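Local coordinates for A-type flavoprotein (PDB 2Q9U) that probably reduces dioxygen at a diiron centre, using electrons passed on by bound FMN, and so scavenges oxygen in the parasite Giardia intestinalis, at residues A62-W65 with L66-A70. Numbering follows the deposited sequence.
Sequences AEEW and LSRIA
Ile69, one helical turn after Trp65, lays its CD1 methyl over one face of the indole. This CH-pi contact is the tight part: Ile69 CD1 lies 3.7 Å from the centroid of the five-membered ring of Trp65, 22° off its normal. With CG anti to the backbone N (chi1 174°), the indole is set alongside Ile69, pointing the same way. Leu66 CD2 adds to the packing, 3.8 Å from Trp65 CE3. Trp65 NE1 hydrogen-bonds Ser43 OG, while Phe101 meets the ring.

Glu64 and Arg68 run side by side on another flank. Arg68 NH2 bonds Glu64 OE2 at 2.9 Å, on the anti lone pair. The salt bridge is bent, and the two planes are turned 47° apart. Arg68 NH1 has a second carboxylate, Asp279 of the second subunit.

The solvent side is that of the exposed Glu63, whose carboxylate pairs with Lys100. Glu63 O accepts from Ser67 OG (2.8 Å) and Ser67 N (2.9 Å), from opposite faces of its plane. Ser67 OG also bonds Tyr7 OH. Contacts between residues i and i+4 are those of an alpha-helix, here the one that crosses between strands 52-54 and 80-82 in a beta-alpha-beta unit of the metallo-beta-lactamase-like domain.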
ATOM      1  N   ALA A  62      12.345 -18.820 -15.837  1.00 12.25           N
ATOM      2  CA  ALA A  62      13.091 -19.577 -16.835  1.00 12.47           C
ATOM      3  C   ALA A  62      12.826 -21.074 -16.809  1.00 12.13           C
ATOM      4  O   ALA A  62      12.605 -21.660 -17.862  1.00 11.01           O
ATOM      5  CB  ALA A  62      14.606 -19.311 -16.716  1.00 11.54           C
ATOM      6  N   GLU A  63      12.838 -21.682 -15.612  1.00 12.73           N
ATOM      7  CA  GLU A  63      12.714 -23.150 -15.488  1.00 14.46           C
ATOM      8  C   GLU A  63      11.318 -23.620 -15.819  1.00 13.52           C
ATOM      9  O   GLU A  63      11.127 -24.691 -16.382  1.00 11.46           O
ATOM     10  CB  GLU A  63      13.090 -23.642 -14.079  1.00 15.49           C
ATOM     11  CG  GLU A  63      14.589 -23.437 -13.711  1.00 19.50           C
ATOM     12  CD  GLU A  63      15.591 -24.244 -14.578  1.00 26.41           C
ATOM     13  OE1 GLU A  63      15.217 -25.257 -15.233  1.00 28.17           O
ATOM     14  OE2 GLU A  63      16.791 -23.859 -14.596  1.00 29.52           O
ATOM     15  N   GLU A  64      10.334 -22.801 -15.469  1.00 13.05           N
ATOM     16  CA  GLU A  64       8.956 -23.095 -15.892  1.00 12.46           C
ATOM     17  C   GLU A  64       8.780 -23.102 -17.416  1.00 12.38           C
ATOM     18  O   GLU A  64       8.182 -24.035 -17.990  1.00 11.64           O
ATOM     19  CB  GLU A  64       7.989 -22.118 -15.223  1.00 12.96           C
ATOM     20  CG  GLU A  64       6.508 -22.448 -15.507  1.00 13.56           C
ATOM     21  CD  GLU A  64       5.508 -21.470 -14.866  1.00 13.36           C
ATOM     22  OE1 GLU A  64       5.885 -20.552 -14.091  1.00 13.30           O
ATOM     23  OE2 GLU A  64       4.314 -21.623 -15.180  1.00 15.65           O
ATOM     24  N   TRP A  65       9.294 -22.063 -18.067  1.00 12.64           N
ATOM     25  CA  TRP A  65       9.309 -21.924 -19.518  1.00 12.75           C
ATOM     26  C   TRP A  65      10.037 -23.114 -20.172  1.00 13.23           C
ATOM     27  O   TRP A  65       9.543 -23.732 -21.138  1.00 12.59           O
ATOM     28  CB  TRP A  65      10.017 -20.610 -19.846  1.00 12.35           C
ATOM     29  CG  TRP A  65      10.283 -20.315 -21.313  1.00 12.88           C
ATOM     30  CD1 TRP A  65       9.354 -20.176 -22.318  1.00 10.79           C
ATOM     31  CD2 TRP A  65      11.569 -20.064 -21.921  1.00 11.57           C
ATOM     32  NE1 TRP A  65       9.991 -19.875 -23.500  1.00 11.91           N
ATOM     33  CE2 TRP A  65      11.340 -19.802 -23.288  1.00 11.03           C
ATOM     34  CE3 TRP A  65      12.891 -20.077 -21.442  1.00 11.51           C
ATOM     35  CZ2 TRP A  65      12.392 -19.543 -24.205  1.00 12.87           C
ATOM     36  CZ3 TRP A  65      13.936 -19.811 -22.348  1.00 12.16           C
ATOM     37  CH2 TRP A  65      13.674 -19.546 -23.707  1.00 11.91           C
ATOM     38  N   LEU A  66      11.205 -23.454 -19.642  1.00 13.05           N
ATOM     39  CA  LEU A  66      11.970 -24.574 -20.219  1.00 12.65           C
ATOM     40  C   LEU A  66      11.192 -25.887 -20.039  1.00 12.82           C
ATOM     41  O   LEU A  66      11.208 -26.740 -20.943  1.00 12.39           O
ATOM     42  CB  LEU A  66      13.354 -24.652 -19.562  1.00 12.88           C
ATOM     43  CG  LEU A  66      14.283 -23.480 -19.936  1.00 12.95           C
ATOM     44  CD1 LEU A  66      15.561 -23.458 -19.068  1.00 15.86           C
ATOM     45  CD2 LEU A  66      14.634 -23.497 -21.442  1.00 13.50           C
ATOM     46  N   SER A  67      10.513 -26.022 -18.894  1.00 12.31           N
ATOM     47  CA  SER A  67       9.710 -27.218 -18.595  1.00 12.73           C
ATOM     48  C   SER A  67       8.561 -27.384 -19.586  1.00 11.40           C
ATOM     49  O   SER A  67       8.312 -28.491 -20.078  1.00 10.22           O
ATOM     50  CB  SER A  67       9.185 -27.213 -17.153  1.00 12.26           C
ATOM     51  OG  SER A  67      10.270 -27.398 -16.258  1.00 15.22           O
ATOM     52  N   ARG A  68       7.861 -26.282 -19.870  1.00 10.31           N
ATOM     53  CA  ARG A  68       6.815 -26.297 -20.889  1.00 10.64           C
ATOM     54  C   ARG A  68       7.332 -26.642 -22.283  1.00 10.99           C
ATOM     55  O   ARG A  68       6.727 -27.450 -22.990  1.00 10.38           O
ATOM     56  CB  ARG A  68       6.049 -24.973 -20.911  1.00 10.21           C
ATOM     57  CG  ARG A  68       5.317 -24.686 -19.601  1.00  8.93           C
ATOM     58  CD  ARG A  68       4.392 -23.492 -19.829  1.00  9.29           C
ATOM     59  NE  ARG A  68       3.831 -22.990 -18.581  1.00 12.37           N
ATOM     60  CZ  ARG A  68       2.815 -23.556 -17.942  1.00 13.81           C
ATOM     61  NH1 ARG A  68       2.259 -24.664 -18.434  1.00 11.64           N
ATOM     62  NH2 ARG A  68       2.364 -23.011 -16.807  1.00 15.77           N
ATOM     63  N   ILE A  69       8.462 -26.057 -22.670  1.00 11.77           N
ATOM     64  CA  ILE A  69       9.071 -26.402 -23.959  1.00 12.44           C
ATOM     65  C   ILE A  69       9.462 -27.889 -24.021  1.00 12.89           C
ATOM     66  O   ILE A  69       9.133 -28.580 -24.978  1.00 13.17           O
ATOM     67  CB  ILE A  69      10.320 -25.526 -24.283  1.00 12.34           C
ATOM     68  CG1 ILE A  69       9.885 -24.069 -24.477  1.00 12.70           C
ATOM     69  CG2 ILE A  69      10.964 -25.977 -25.616  1.00 12.70           C
ATOM     70  CD1 ILE A  69      11.066 -23.063 -24.490  1.00 12.21           C
ATOM     71  N   ALA A  70      10.165 -28.359 -23.007  1.00 13.35           N
ATOM     72  CA  ALA A  70      10.646 -29.755 -22.960  1.00 14.30           C
ATOM     73  C   ALA A  70       9.500 -30.758 -23.003  1.00 14.87           C
ATOM     74  O   ALA A  70       9.669 -31.889 -23.474  1.00 14.58           O
ATOM     75  CB  ALA A  70      11.511 -29.986 -21.697  1.00 14.77           C
TER